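PDB 4EBY: chitin elicitor receptor kinase 1 from Arabidopsis thaliana, which recognises chitin through an extracellular region built of LysM domains and, on chitin-induced dimerisation, activates plant immune signalling. Local coordinates for residues Val63-Glu68 / Val127-Gly132; Gly141-Tyr146 / Tyr185-Asp190; Ser80-Gln85 / Pro118-Leu123. All coordinates share one frame; numbering follows the deposited sequence.

Contact 1: residues Val63-Glu68 / Val127-Gly132. With NAG (2-acetamido-2-deoxy-beta-D-glucopyranose), chain D.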
ATOM      1  N   VAL A  63       4.805   4.292   0.141  1.00 14.51           N
ATOM      2  CA  VAL A  63       4.488   5.095  -1.036  1.00 14.40           C
ATOM      3  C   VAL A  63       3.181   5.848  -0.837  1.00 13.99           C
ATOM      4  O   VAL A  63       2.132   5.221  -0.639  1.00 15.30           O
ATOM      5  CB  VAL A  63       4.360   4.183  -2.303  1.00 16.42           C
ATOM      6  CG1 VAL A  63       4.084   5.004  -3.579  1.00 17.86           C
ATOM      7  CG2 VAL A  63       5.610   3.335  -2.492  1.00 18.01           C
ATOM      8  N   PRO A  64       3.199   7.188  -0.929  1.00 14.61           N
ATOM      9  CA  PRO A  64       1.921   7.897  -0.782  1.00 14.58           C
ATOM     10  C   PRO A  64       1.029   7.727  -2.010  1.00 15.25           C
ATOM     11  O   PRO A  64       1.544   7.661  -3.138  1.00 15.45           O
ATOM     12  CB  PRO A  64       2.349   9.359  -0.639  1.00 15.28           C
ATOM     13  CG  PRO A  64       3.624   9.425  -1.507  1.00 15.89           C
ATOM     14  CD  PRO A  64       4.323   8.100  -1.275  1.00 14.97           C
ATOM     15  N   PHE A  65      -0.280   7.622  -1.795  1.00 15.14           N
ATOM     16  CA  PHE A  65      -1.232   7.527  -2.910  1.00 17.18           C
ATOM     17  C   PHE A  65      -2.596   8.113  -2.520  1.00 16.56           C
ATOM     18  O   PHE A  65      -2.876   8.294  -1.327  1.00 17.89           O
ATOM     19  CB  PHE A  65      -1.347   6.080  -3.419  1.00 15.49           C
ATOM     20  CG  PHE A  65      -2.014   5.117  -2.447  1.00 15.18           C
ATOM     21  CD1 PHE A  65      -3.336   4.747  -2.651  1.00 15.05           C
ATOM     22  CD2 PHE A  65      -1.313   4.553  -1.392  1.00 15.06           C
ATOM     23  CE1 PHE A  65      -3.969   3.832  -1.797  1.00 17.18           C
ATOM     24  CE2 PHE A  65      -1.942   3.630  -0.515  1.00 14.86           C
ATOM     25  CZ  PHE A  65      -3.264   3.265  -0.731  1.00 16.75           C
ATOM     26  N   PRO A  66      -3.432   8.460  -3.511  1.00 17.40           N
ATOM     27  CA  PRO A  66      -4.737   9.059  -3.158  1.00 19.33           C
ATOM     28  C   PRO A  66      -5.672   8.011  -2.577  1.00 19.14           C
ATOM     29  O   PRO A  66      -5.633   6.853  -2.981  1.00 21.95           O
ATOM     30  CB  PRO A  66      -5.304   9.518  -4.514  1.00 24.44           C
ATOM     31  CG  PRO A  66      -4.109   9.530  -5.464  1.00 23.70           C
ATOM     32  CD  PRO A  66      -3.202   8.441  -4.968  1.00 20.46           C
ATOM     33  N   CYS A  67      -6.517   8.410  -1.635  1.00 19.60           N
ATOM     34  CA  CYS A  67      -7.418   7.452  -0.991  1.00 19.21           C
ATOM     35  C   CYS A  67      -8.842   7.944  -1.252  1.00 20.72           C
ATOM     36  O   CYS A  67      -9.271   8.956  -0.701  1.00 25.20           O
ATOM     37  CB  CYS A  67      -7.092   7.360   0.507  1.00 20.98           C
ATOM     38  SG  CYS A  67      -8.099   6.136   1.456  1.00 21.86           S
ATOM     39  N   GLU A  68      -9.563   7.246  -2.129  1.00 20.70           N
ATOM     40  CA  GLU A  68     -10.810   7.762  -2.693  1.00 20.76           C
ATOM     41  C   GLU A  68     -11.979   6.838  -2.392  1.00 20.53           C
ATOM     42  O   GLU A  68     -11.787   5.638  -2.222  1.00 19.14           O
ATOM     43  CB  GLU A  68     -10.665   7.898  -4.217  1.00 25.29           C
ATOM     44  CG  GLU A  68      -9.708   9.025  -4.614  1.00 30.18           C
ATOM     45  CD  GLU A  68      -8.773   8.655  -5.735  1.00 37.97           C
ATOM     46  OE1 GLU A  68      -8.568   7.450  -5.986  1.00 29.93           O
ATOM     47  OE2 GLU A  68      -8.226   9.587  -6.362  1.00 42.19           O
ATOM     48  N   VAL A 127      -6.049  -0.981  -4.817  1.00 13.75           N
ATOM     49  CA  VAL A 127      -5.399  -1.120  -3.524  1.00 13.14           C
ATOM     50  C   VAL A 127      -6.267  -0.347  -2.529  1.00 15.69           C
ATOM     51  O   VAL A 127      -6.579   0.835  -2.751  1.00 15.28           O
ATOM     52  CB  VAL A 127      -3.986  -0.506  -3.566  1.00 13.24           C
ATOM     53  CG1 VAL A 127      -3.367  -0.488  -2.187  1.00 14.82           C
ATOM     54  CG2 VAL A 127      -3.070  -1.296  -4.551  1.00 14.49           C
ATOM     55  N   ASN A 128      -6.660  -1.002  -1.441  1.00 13.90           N
ATOM     56  CA  ASN A 128      -7.556  -0.359  -0.489  1.00 14.28           C
ATOM     57  C   ASN A 128      -6.794   0.514   0.496  1.00 17.09           C
ATOM     58  O   ASN A 128      -5.563   0.429   0.600  1.00 17.17           O
ATOM     59  CB  ASN A 128      -8.353  -1.424   0.245  1.00 16.27           C
ATOM     60  CG  ASN A 128      -9.393  -2.063  -0.637  1.00 16.74           C
ATOM     61  OD1 ASN A 128      -9.805  -1.482  -1.653  1.00 19.04           O
ATOM     62  ND2 ASN A 128      -9.856  -3.259  -0.231  1.00 18.12           N
ATOM     63  N   CYS A 129      -7.529   1.374   1.200  1.00 16.16           N
ATOM     64  CA  CYS A 129      -6.890   2.258   2.172  1.00 16.44           C
ATOM     65  C   CYS A 129      -7.878   2.577   3.268  1.00 20.23           C
ATOM     66  O   CYS A 129      -9.038   2.185   3.189  1.00 18.21           O
ATOM     67  CB  CYS A 129      -6.423   3.555   1.493  1.00 18.68           C
ATOM     68  SG  CYS A 129      -7.687   4.413   0.465  1.00 20.72           S
ATOM     69  N   SER A 130      -7.400   3.300   4.277  1.00 16.90           N
ATOM     70  CA  SER A 130      -8.242   3.763   5.378  1.00 17.91           C
ATOM     71  C   SER A 130      -7.938   5.223   5.663  1.00 19.72           C
ATOM     72  O   SER A 130      -6.793   5.652   5.514  1.00 18.55           O
ATOM     73  CB  SER A 130      -7.933   2.965   6.636  1.00 19.05           C
ATOM     74  OG  SER A 130      -8.749   3.435   7.723  1.00 19.45           O
ATOM     75  N   CYS A 131      -8.966   5.956   6.106  1.00 18.65           N
ATOM     76  CA  CYS A 131      -8.820   7.321   6.606  1.00 21.24           C
ATOM     77  C   CYS A 131      -8.968   7.384   8.121  1.00 22.85           C
ATOM     78  O   CYS A 131      -8.959   8.475   8.699  1.00 25.03           O
ATOM     79  CB  CYS A 131      -9.829   8.264   5.938  1.00 22.27           C
ATOM     80  SG  CYS A 131      -9.582   8.364   4.135  1.00 25.74           S
ATOM     81  N   GLY A 132      -9.091   6.224   8.757  1.00 18.53           N
ATOM     82  CA  GLY A 132      -9.260   6.170  10.203  1.00 21.22           C
ATOM     83  C   GLY A 132     -10.679   5.883  10.648  1.00 26.66           C
ATOM     84  O   GLY A 132     -11.550   5.531   9.847  1.00 24.87           O
TER
HETATM   85  C1  NAG D   1     -11.032  -3.781  -0.905  1.00 19.74           C
HETATM   86  C2  NAG D   1     -10.731  -5.251  -1.212  1.00 22.98           C
HETATM   87  C3  NAG D   1     -11.942  -5.974  -1.793  1.00 30.24           C
HETATM   88  C4  NAG D   1     -13.206  -5.681  -1.015  1.00 33.77           C
HETATM   89  C5  NAG D   1     -13.331  -4.191  -0.704  1.00 28.30           C
HETATM   90  C6  NAG D   1     -14.546  -3.890   0.167  1.00 31.08           C
HETATM   91  C7  NAG D   1      -8.451  -5.650  -1.995  1.00 28.38           C
HETATM   92  C8  NAG D   1      -7.549  -5.714  -3.225  1.00 19.83           C
HETATM   93  N2  NAG D   1      -9.703  -5.337  -2.234  1.00 26.70           N
HETATM   94  O3  NAG D   1     -11.721  -7.372  -1.836  1.00 32.99           O
HETATM   95  O4  NAG D   1     -14.304  -6.099  -1.808  1.00 38.34           O
HETATM   96  O5  NAG D   1     -12.163  -3.730  -0.054  1.00 24.52           O
HETATM   97  O6  NAG D   1     -14.476  -4.577   1.396  1.00 34.29           O
HETATM   98  O7  NAG D   1      -8.022  -5.844  -0.858  1.00 41.87           O

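Contact 2: residues Gly141-Tyr146 / Tyr185-Asp190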
ATOM      1  N   GLY A 141      -5.155  10.011  11.264  1.00 22.64           N
ATOM      2  CA  GLY A 141      -5.910  10.252  10.051  1.00 20.70           C
ATOM      3  C   GLY A 141      -5.134   9.881   8.796  1.00 18.80           C
ATOM      4  O   GLY A 141      -5.609  10.129   7.693  1.00 22.12           O
ATOM      5  N   LEU A 142      -3.950   9.301   8.968  1.00 18.03           N
ATOM      6  CA  LEU A 142      -3.132   8.852   7.837  1.00 15.07           C
ATOM      7  C   LEU A 142      -2.756   7.411   8.112  1.00 18.38           C
ATOM      8  O   LEU A 142      -2.251   7.092   9.197  1.00 17.91           O
ATOM      9  CB  LEU A 142      -1.858   9.709   7.718  1.00 18.56           C
ATOM     10  CG  LEU A 142      -0.844   9.199   6.692  1.00 18.60           C
ATOM     11  CD1 LEU A 142      -1.430   9.254   5.279  1.00 16.51           C
ATOM     12  CD2 LEU A 142       0.418  10.051   6.732  1.00 18.80           C
ATOM     13  N   PHE A 143      -3.026   6.537   7.144  1.00 16.95           N
ATOM     14  CA  PHE A 143      -2.902   5.093   7.349  1.00 16.20           C
ATOM     15  C   PHE A 143      -2.097   4.402   6.289  1.00 14.18           C
ATOM     16  O   PHE A 143      -2.196   4.741   5.102  1.00 16.50           O
ATOM     17  CB  PHE A 143      -4.280   4.432   7.454  1.00 15.06           C
ATOM     18  CG  PHE A 143      -4.947   4.730   8.759  1.00 15.79           C
ATOM     19  CD1 PHE A 143      -4.897   3.809   9.791  1.00 18.75           C
ATOM     20  CD2 PHE A 143      -5.531   5.961   8.979  1.00 18.13           C
ATOM     21  CE1 PHE A 143      -5.450   4.121  11.040  1.00 18.49           C
ATOM     22  CE2 PHE A 143      -6.071   6.287  10.201  1.00 17.57           C
ATOM     23  CZ  PHE A 143      -6.058   5.358  11.230  1.00 20.66           C
ATOM     24  N   VAL A 144      -1.318   3.432   6.746  1.00 15.62           N
ATOM     25  CA  VAL A 144      -0.520   2.581   5.871  1.00 13.57           C
ATOM     26  C   VAL A 144      -1.328   1.331   5.581  1.00 16.32           C
ATOM     27  O   VAL A 144      -1.804   0.654   6.497  1.00 17.07           O
ATOM     28  CB  VAL A 144       0.794   2.131   6.542  1.00 16.56           C
ATOM     29  CG1 VAL A 144       1.633   1.300   5.578  1.00 18.24           C
ATOM     30  CG2 VAL A 144       1.613   3.340   7.053  1.00 16.24           C
ATOM     31  N   THR A 145      -1.502   1.040   4.301  1.00 14.46           N
ATOM     32  CA  THR A 145      -2.028  -0.239   3.872  1.00 14.83           C
ATOM     33  C   THR A 145      -0.855  -1.221   3.901  1.00 16.13           C
ATOM     34  O   THR A 145       0.088  -1.124   3.098  1.00 15.59           O
ATOM     35  CB  THR A 145      -2.585  -0.101   2.452  1.00 14.70           C
ATOM     36  OG1 THR A 145      -3.691   0.815   2.488  1.00 15.91           O
ATOM     37  CG2 THR A 145      -3.067  -1.438   1.926  1.00 16.20           C
ATOM     38  N   TYR A 146      -0.903  -2.142   4.853  1.00 14.57           N
ATOM     39  CA  TYR A 146       0.263  -2.923   5.234  1.00 16.25           C
ATOM     40  C   TYR A 146       0.004  -4.405   5.015  1.00 15.43           C
ATOM     41  O   TYR A 146      -0.719  -5.034   5.773  1.00 16.48           O
ATOM     42  CB  TYR A 146       0.574  -2.632   6.722  1.00 15.80           C
ATOM     43  CG  TYR A 146       1.839  -3.265   7.263  1.00 15.76           C
ATOM     44  CD1 TYR A 146       2.993  -2.514   7.425  1.00 19.33           C
ATOM     45  CD2 TYR A 146       1.863  -4.601   7.657  1.00 17.62           C
ATOM     46  CE1 TYR A 146       4.151  -3.068   7.945  1.00 20.23           C
ATOM     47  CE2 TYR A 146       3.030  -5.171   8.176  1.00 19.62           C
ATOM     48  CZ  TYR A 146       4.166  -4.389   8.311  1.00 19.81           C
ATOM     49  OH  TYR A 146       5.333  -4.909   8.829  1.00 26.48           O
ATOM     50  N   TYR A 185      -4.408  -2.109   8.480  1.00 16.34           N
ATOM     51  CA  TYR A 185      -4.219  -0.669   8.373  1.00 17.36           C
ATOM     52  C   TYR A 185      -3.519  -0.165   9.631  1.00 17.46           C
ATOM     53  O   TYR A 185      -3.982  -0.407  10.749  1.00 20.13           O
ATOM     54  CB  TYR A 185      -5.566   0.027   8.202  1.00 18.15           C
ATOM     55  CG  TYR A 185      -6.313  -0.427   6.970  1.00 17.50           C
ATOM     56  CD1 TYR A 185      -5.855  -0.106   5.705  1.00 18.26           C
ATOM     57  CD2 TYR A 185      -7.480  -1.168   7.079  1.00 23.62           C
ATOM     58  CE1 TYR A 185      -6.527  -0.521   4.579  1.00 21.68           C
ATOM     59  CE2 TYR A 185      -8.163  -1.580   5.966  1.00 25.88           C
ATOM     60  CZ  TYR A 185      -7.680  -1.251   4.717  1.00 28.74           C
ATOM     61  OH  TYR A 185      -8.366  -1.666   3.599  1.00 35.03           O
ATOM     62  N   VAL A 186      -2.394   0.520   9.434  1.00 16.17           N
ATOM     63  CA  VAL A 186      -1.537   0.962  10.539  1.00 18.99           C
ATOM     64  C   VAL A 186      -1.368   2.475  10.432  1.00 18.77           C
ATOM     65  O   VAL A 186      -0.989   2.960   9.375  1.00 17.94           O
ATOM     66  CB  VAL A 186      -0.142   0.306  10.385  1.00 21.76           C
ATOM     67  CG1 VAL A 186       0.836   0.801  11.478  1.00 21.24           C
ATOM     68  CG2 VAL A 186      -0.268  -1.236  10.367  1.00 20.20           C
ATOM     69  N   PRO A 187      -1.627   3.235  11.514  1.00 16.75           N
ATOM     70  CA  PRO A 187      -1.415   4.691  11.412  1.00 15.91           C
ATOM     71  C   PRO A 187      -0.013   5.018  10.945  1.00 19.12           C
ATOM     72  O   PRO A 187       0.950   4.376  11.373  1.00 19.48           O
ATOM     73  CB  PRO A 187      -1.581   5.169  12.865  1.00 17.36           C
ATOM     74  CG  PRO A 187      -2.532   4.185  13.464  1.00 20.46           C
ATOM     75  CD  PRO A 187      -2.161   2.844  12.837  1.00 20.97           C
ATOM     76  N   GLY A 188       0.092   5.980  10.035  1.00 17.61           N
ATOM     77  CA  GLY A 188       1.392   6.410   9.541  1.00 16.26           C
ATOM     78  C   GLY A 188       1.700   7.852   9.872  1.00 19.13           C
ATOM     79  O   GLY A 188       0.827   8.632  10.253  1.00 19.89           O
ATOM     80  N   ARG A 189       2.973   8.197   9.688  1.00 20.58           N
ATOM     81  CA  ARG A 189       3.499   9.516  10.026  1.00 24.03           C
ATOM     82  C   ARG A 189       3.692  10.374   8.786  1.00 25.64           C
ATOM     83  O   ARG A 189       3.853   9.862   7.675  1.00 21.62           O
ATOM     84  CB  ARG A 189       4.845   9.353  10.729  1.00 22.69           C
ATOM     85  CG  ARG A 189       4.764   8.594  12.035  1.00 24.79           C
ATOM     86  CD  ARG A 189       6.149   8.286  12.573  1.00 31.43           C
ATOM     87  NE  ARG A 189       6.128   7.399  13.733  1.00 35.44           N
ATOM     88  CZ  ARG A 189       6.038   7.821  14.989  1.00 34.42           C
ATOM     89  NH1 ARG A 189       5.935   9.118  15.248  1.00 38.27           N
ATOM     90  NH2 ARG A 189       6.048   6.947  15.991  1.00 34.69           N
ATOM     91  N   ASP A 190       3.686  11.687   8.971  1.00 21.88           N
ATOM     92  CA  ASP A 190       3.996  12.598   7.880  1.00 21.60           C
ATOM     93  C   ASP A 190       5.525  12.635   7.710  1.00 19.77           C
ATOM     94  O   ASP A 190       6.232  11.962   8.457  1.00 25.41           O
ATOM     95  CB  ASP A 190       3.347  13.972   8.128  1.00 22.35           C
ATOM     96  CG  ASP A 190       4.011  14.761   9.256  1.00 25.56           C
ATOM     97  OD1 ASP A 190       5.120  14.398   9.707  1.00 26.07           O
ATOM     98  OD2 ASP A 190       3.409  15.771   9.681  1.00 29.82           O
TER

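Contact 3: residues Ser80-Gln85 / Pro118-Leu123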
ATOM      1  N   SER A  80      -2.791   1.897 -12.263  1.00 14.25           N
ATOM      2  CA  SER A  80      -2.810   1.354 -13.612  1.00 15.90           C
ATOM      3  C   SER A  80      -1.483   0.647 -13.870  1.00 18.95           C
ATOM      4  O   SER A  80      -0.420   1.112 -13.439  1.00 20.99           O
ATOM      5  CB  SER A  80      -3.033   2.460 -14.650  1.00 20.10           C
ATOM      6  OG  SER A  80      -4.340   3.010 -14.554  1.00 22.64           O
ATOM      7  N   TYR A  81      -1.545  -0.475 -14.575  1.00 17.40           N
ATOM      8  CA  TYR A  81      -0.369  -1.311 -14.785  1.00 17.48           C
ATOM      9  C   TYR A  81      -0.284  -1.767 -16.227  1.00 16.12           C
ATOM     10  O   TYR A  81      -1.225  -2.346 -16.756  1.00 19.15           O
ATOM     11  CB  TYR A  81      -0.400  -2.534 -13.849  1.00 16.67           C
ATOM     12  CG  TYR A  81       0.733  -3.480 -14.116  1.00 16.35           C
ATOM     13  CD1 TYR A  81       2.024  -3.181 -13.681  1.00 17.10           C
ATOM     14  CD2 TYR A  81       0.530  -4.659 -14.824  1.00 17.95           C
ATOM     15  CE1 TYR A  81       3.069  -4.031 -13.955  1.00 23.51           C
ATOM     16  CE2 TYR A  81       1.581  -5.527 -15.099  1.00 20.24           C
ATOM     17  CZ  TYR A  81       2.840  -5.199 -14.665  1.00 22.97           C
ATOM     18  OH  TYR A  81       3.880  -6.051 -14.950  1.00 26.93           O
ATOM     19  N   SER A  82       0.857  -1.500 -16.881  1.00 17.52           N
ATOM     20  CA  SER A  82       1.054  -1.975 -18.244  1.00 18.96           C
ATOM     21  C   SER A  82       1.671  -3.369 -18.241  1.00 19.85           C
ATOM     22  O   SER A  82       2.736  -3.598 -17.652  1.00 21.85           O
ATOM     23  CB  SER A  82       1.903  -0.982 -19.038  1.00 22.56           C
ATOM     24  OG  SER A  82       2.096  -1.464 -20.366  1.00 26.53           O
ATOM     25  N   VAL A  83       0.979  -4.302 -18.891  1.00 20.73           N
ATOM     26  CA  VAL A  83       1.336  -5.714 -18.868  1.00 18.29           C
ATOM     27  C   VAL A  83       2.610  -6.029 -19.642  1.00 25.68           C
ATOM     28  O   VAL A  83       2.799  -5.564 -20.779  1.00 25.64           O
ATOM     29  CB  VAL A  83       0.175  -6.575 -19.401  1.00 20.03           C
ATOM     30  CG1 VAL A  83       0.586  -8.013 -19.530  1.00 24.33           C
ATOM     31  CG2 VAL A  83      -0.999  -6.454 -18.440  1.00 22.66           C
ATOM     32  N   ARG A  84       3.458  -6.841 -19.011  1.00 22.23           N
ATOM     33  CA  ARG A  84       4.707  -7.311 -19.608  1.00 27.65           C
ATOM     34  C   ARG A  84       4.704  -8.825 -19.868  1.00 27.07           C
ATOM     35  O   ARG A  84       3.772  -9.551 -19.489  1.00 26.02           O
ATOM     36  CB  ARG A  84       5.874  -6.919 -18.701  1.00 32.78           C
ATOM     37  CG  ARG A  84       5.952  -5.425 -18.435  1.00 35.31           C
ATOM     38  CD  ARG A  84       6.667  -5.126 -17.132  1.00 52.22           C
ATOM     39  NE  ARG A  84       8.060  -5.561 -17.169  1.00 68.60           N
ATOM     40  CZ  ARG A  84       9.069  -4.802 -17.586  1.00 70.86           C
ATOM     41  NH1 ARG A  84       8.843  -3.563 -18.005  1.00 72.14           N
ATOM     42  NH2 ARG A  84      10.303  -5.282 -17.585  1.00 74.96           N
ATOM     43  N   GLN A  85       5.751  -9.302 -20.536  1.00 29.66           N
ATOM     44  CA  GLN A  85       5.816 -10.695 -20.940  1.00 31.74           C
ATOM     45  C   GLN A  85       5.609 -11.646 -19.770  1.00 34.59           C
ATOM     46  O   GLN A  85       6.229 -11.498 -18.712  1.00 36.85           O
ATOM     47  CB  GLN A  85       7.157 -10.990 -21.625  1.00 34.16           C
ATOM     48  CG  GLN A  85       7.108 -12.157 -22.592  1.00 58.58           C
ATOM     49  CD  GLN A  85       6.412 -11.802 -23.897  1.00 71.24           C
ATOM     50  OE1 GLN A  85       5.255 -12.166 -24.120  1.00 70.70           O
ATOM     51  NE2 GLN A  85       7.120 -11.087 -24.771  1.00 73.55           N
ATOM     52  N   PRO A 118      -2.578  -9.923 -22.846  1.00 29.01           N
ATOM     53  CA  PRO A 118      -1.564  -9.606 -23.858  1.00 24.20           C
ATOM     54  C   PRO A 118      -0.582  -8.502 -23.465  1.00 25.67           C
ATOM     55  O   PRO A 118      -0.879  -7.618 -22.677  1.00 25.34           O
ATOM     56  CB  PRO A 118      -2.412  -9.178 -25.064  1.00 27.98           C
ATOM     57  CG  PRO A 118      -3.638  -8.607 -24.451  1.00 23.62           C
ATOM     58  CD  PRO A 118      -3.917  -9.450 -23.238  1.00 27.53           C
ATOM     59  N   LEU A 119       0.616  -8.567 -24.044  1.00 25.17           N
ATOM     60  CA  LEU A 119       1.601  -7.517 -23.882  1.00 24.67           C
ATOM     61  C   LEU A 119       0.965  -6.154 -24.158  1.00 25.13           C
ATOM     62  O   LEU A 119       0.264  -5.973 -25.171  1.00 26.09           O
ATOM     63  CB  LEU A 119       2.741  -7.765 -24.880  1.00 26.85           C
ATOM     64  CG  LEU A 119       4.144  -7.338 -24.467  1.00 36.63           C
ATOM     65  CD1 LEU A 119       4.622  -8.244 -23.349  1.00 38.65           C
ATOM     66  CD2 LEU A 119       5.085  -7.439 -25.681  1.00 33.89           C
ATOM     67  N   SER A 120       1.183  -5.235 -23.231  1.00 27.32           N
ATOM     68  CA  SER A 120       0.715  -3.851 -23.320  1.00 25.37           C
ATOM     69  C   SER A 120      -0.775  -3.631 -23.054  1.00 24.96           C
ATOM     70  O   SER A 120      -1.267  -2.512 -23.187  1.00 30.96           O
ATOM     71  CB  SER A 120       1.160  -3.194 -24.625  1.00 31.45           C
ATOM     72  OG  SER A 120       2.554  -2.902 -24.548  1.00 39.93           O
ATOM     73  N   ALA A 121      -1.482  -4.678 -22.645  1.00 26.86           N
ATOM     74  CA  ALA A 121      -2.781  -4.455 -22.004  1.00 24.44           C
ATOM     75  C   ALA A 121      -2.538  -3.583 -20.772  1.00 26.57           C
ATOM     76  O   ALA A 121      -1.431  -3.565 -20.216  1.00 22.42           O
ATOM     77  CB  ALA A 121      -3.426  -5.781 -21.599  1.00 22.89           C
ATOM     78  N   THR A 122      -3.566  -2.856 -20.335  1.00 19.60           N
ATOM     79  CA  THR A 122      -3.472  -2.092 -19.106  1.00 14.76           C
ATOM     80  C   THR A 122      -4.458  -2.721 -18.119  1.00 15.50           C
ATOM     81  O   THR A 122      -5.603  -3.015 -18.494  1.00 20.40           O
ATOM     82  CB  THR A 122      -3.865  -0.637 -19.317  1.00 22.09           C
ATOM     83  OG1 THR A 122      -2.968  -0.025 -20.268  1.00 24.11           O
ATOM     84  CG2 THR A 122      -3.793   0.113 -18.016  1.00 19.85           C
ATOM     85  N   LEU A 123      -3.987  -2.932 -16.893  1.00 15.75           N
ATOM     86  CA  LEU A 123      -4.845  -3.432 -15.824  1.00 16.00           C
ATOM     87  C   LEU A 123      -5.222  -2.311 -14.893  1.00 17.90           C
ATOM     88  O   LEU A 123      -4.402  -1.437 -14.569  1.00 18.37           O
ATOM     89  CB  LEU A 123      -4.127  -4.520 -15.004  1.00 15.75           C
ATOM     90  CG  LEU A 123      -3.604  -5.731 -15.787  1.00 16.44           C
ATOM     91  CD1 LEU A 123      -2.986  -6.747 -14.806  1.00 16.90           C
ATOM     92  CD2 LEU A 123      -4.697  -6.392 -16.647  1.00 17.77           C
TER
HETATM   93  O   HOH W   1       0.284  -0.561 -22.251  1.00 36.13           O

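Contact 1: residues Val63-Glu68 / Val127-Gly132
The carbonyl oxygen N128 O meets the edge of the F65 ring, lying near the ring plane 3.9 Å from F65 CZ, and accepts a hydrogen bond from the hydroxyl of T145 in strand 143-147. An aromatic edge suits this place, since its slightly positive C-H groups can face a carbonyl while the rest of the ring stays apolar. F65 CZ also touches V127 CG1 at 4.0 Å and C129 CB at 3.9 Å, and the ring of F79 meets F65 as well. Next to this packing C67 SG and C129 SG form a disulfide of 2.0 Å with chi3 of 100°. C67 reaches it with SG anti to its backbone N (chi1 -178°), whereas C129 SG sits between its own N and carbonyl carbon. A further sulfur, C131 SG, which is bonded to C5, packs 3.8 Å from C67 SG. N128, pointing away from segment 63-68, has ND2 joined covalently to NAG C1, as expected for the sequon N128-C129-S130, and S130 OG accepts from G132 N at 3.0 Å in an ST turn. C67 and C69, like C129 and C131, form CXC motifs, whose interlinked disulfides are characteristic of plant LysM receptor ectodomains.

Contact 2: residues Gly141-Tyr146 / Tyr185-Asp190
T145 and Y185 send OG1 and CG respectively beside their own backbone N (chi1 -64° and -60°), which lays the two side chains side by side, pointing the same way. T145 OG1 therefore comes in the plane of the Y185 ring, at its edge, 3.8 Å from Y185 CE1, while its hydrogen bond goes elsewhere, to the carbonyl of N128. Two residue pairs further along, F143 sets its ring over P187: P187 CA lies over one face, and F143 CE1 is 3.8 Å from P187 CG. Proline fits here because this is a non-hydrogen-bonded antiparallel pair, where the missing N-H costs no bond to the neighbouring strand. Between these pairs V144 and V186 exchange two backbone bonds, V144 N to V186 O at 2.7 Å and V186 N to V144 O at 3.0 Å. Their branched side chains share one face of the sheet, where V186 also packs on helices 154-161 and 165-171. G188 N prolongs the pairing by donating to L142 O at 2.7 Å. Glycine suits that site, since the direction a side chain would take runs into V144 CG2, already 4.0 Å from G188 CA. Backbone bonds and apolar surfaces thus join the two segments without any salt bridge between them, so the pairing probably depends little on ionisation.

Contact 3: residues Ser80-Gln85 / Pro118-Leu123
V83, L119 and L123 bury the most surface here, and V83 lies at the middle of the contact. Its backbone is gripped at both ends: V83 N donates to A121 O at 2.8 Å, and V83 O accepts from S120 N at 3.0 Å. With CG1 anti to the backbone N (chi1 174°), the valine spreads its two methyls over the opposite segment. CG1 approaches P118 O at 3.5 Å, and CG2 lies 3.8 Å from L123 CG, close also to the methyl of A121. A short branched side chain suits this, its methyls resting against the first and last residues of the type II turn P118-A121. S120 takes the third position of that turn, with a positive phi of 76°, and A121 N closes it onto P118 O.

L119, at the second position, reaches back across the chain to put CD1 against the backbone, 3.2 Å from Q85 N. The bent chain of Q85 turns the flat face of its amide to the same methyl, L119 CD1 lying about equally far from Q85 CD, OE1 and NE2, so even this exposed leucine has partial cover.

L123 belongs to the regular strand pairing. L123 N donates to Y81 O at 2.8 Å, and Y81 N returns a bond to L123 O. Their side chains run side by side, L123 CD1 lying 4.1 Å from Y81 CD2, on the face that packs against helix 89-96; the tyrosine hydroxyl is held by D87. The other face carries S82 and T122, small polar residues suited to solvent, and a water that donates to S120 O at 2.7 Å also bonds S82 OG. Two antiparallel strands with two helices in the connection between them are the signature of the beta-alpha-alpha-beta LysM fold.

All three contacts reach one mixed sheet, in the strand order 122-128, 74-82, 60-70, 8-13, 143-147, 183-187. Along the chain contact 3 is nested inside the loop closed by contact 1, and contact 2 follows both. Contacts 2 and 3 pair strands at the sheet's two edges, about 29 Å apart between centres, and each closes a separate LysM unit. Contact 1, from strands on either side of 74-82, lies about 9 Å from contact 2 and about 23 Å from contact 3, centre to centre. It shares strand 122-128 with contact 3 and touches contact 2 through G132 against F143. Its disulfide ties strand 60-70 to the end of 122-128, while this non-covalent touch probably helps hold the LysM units together.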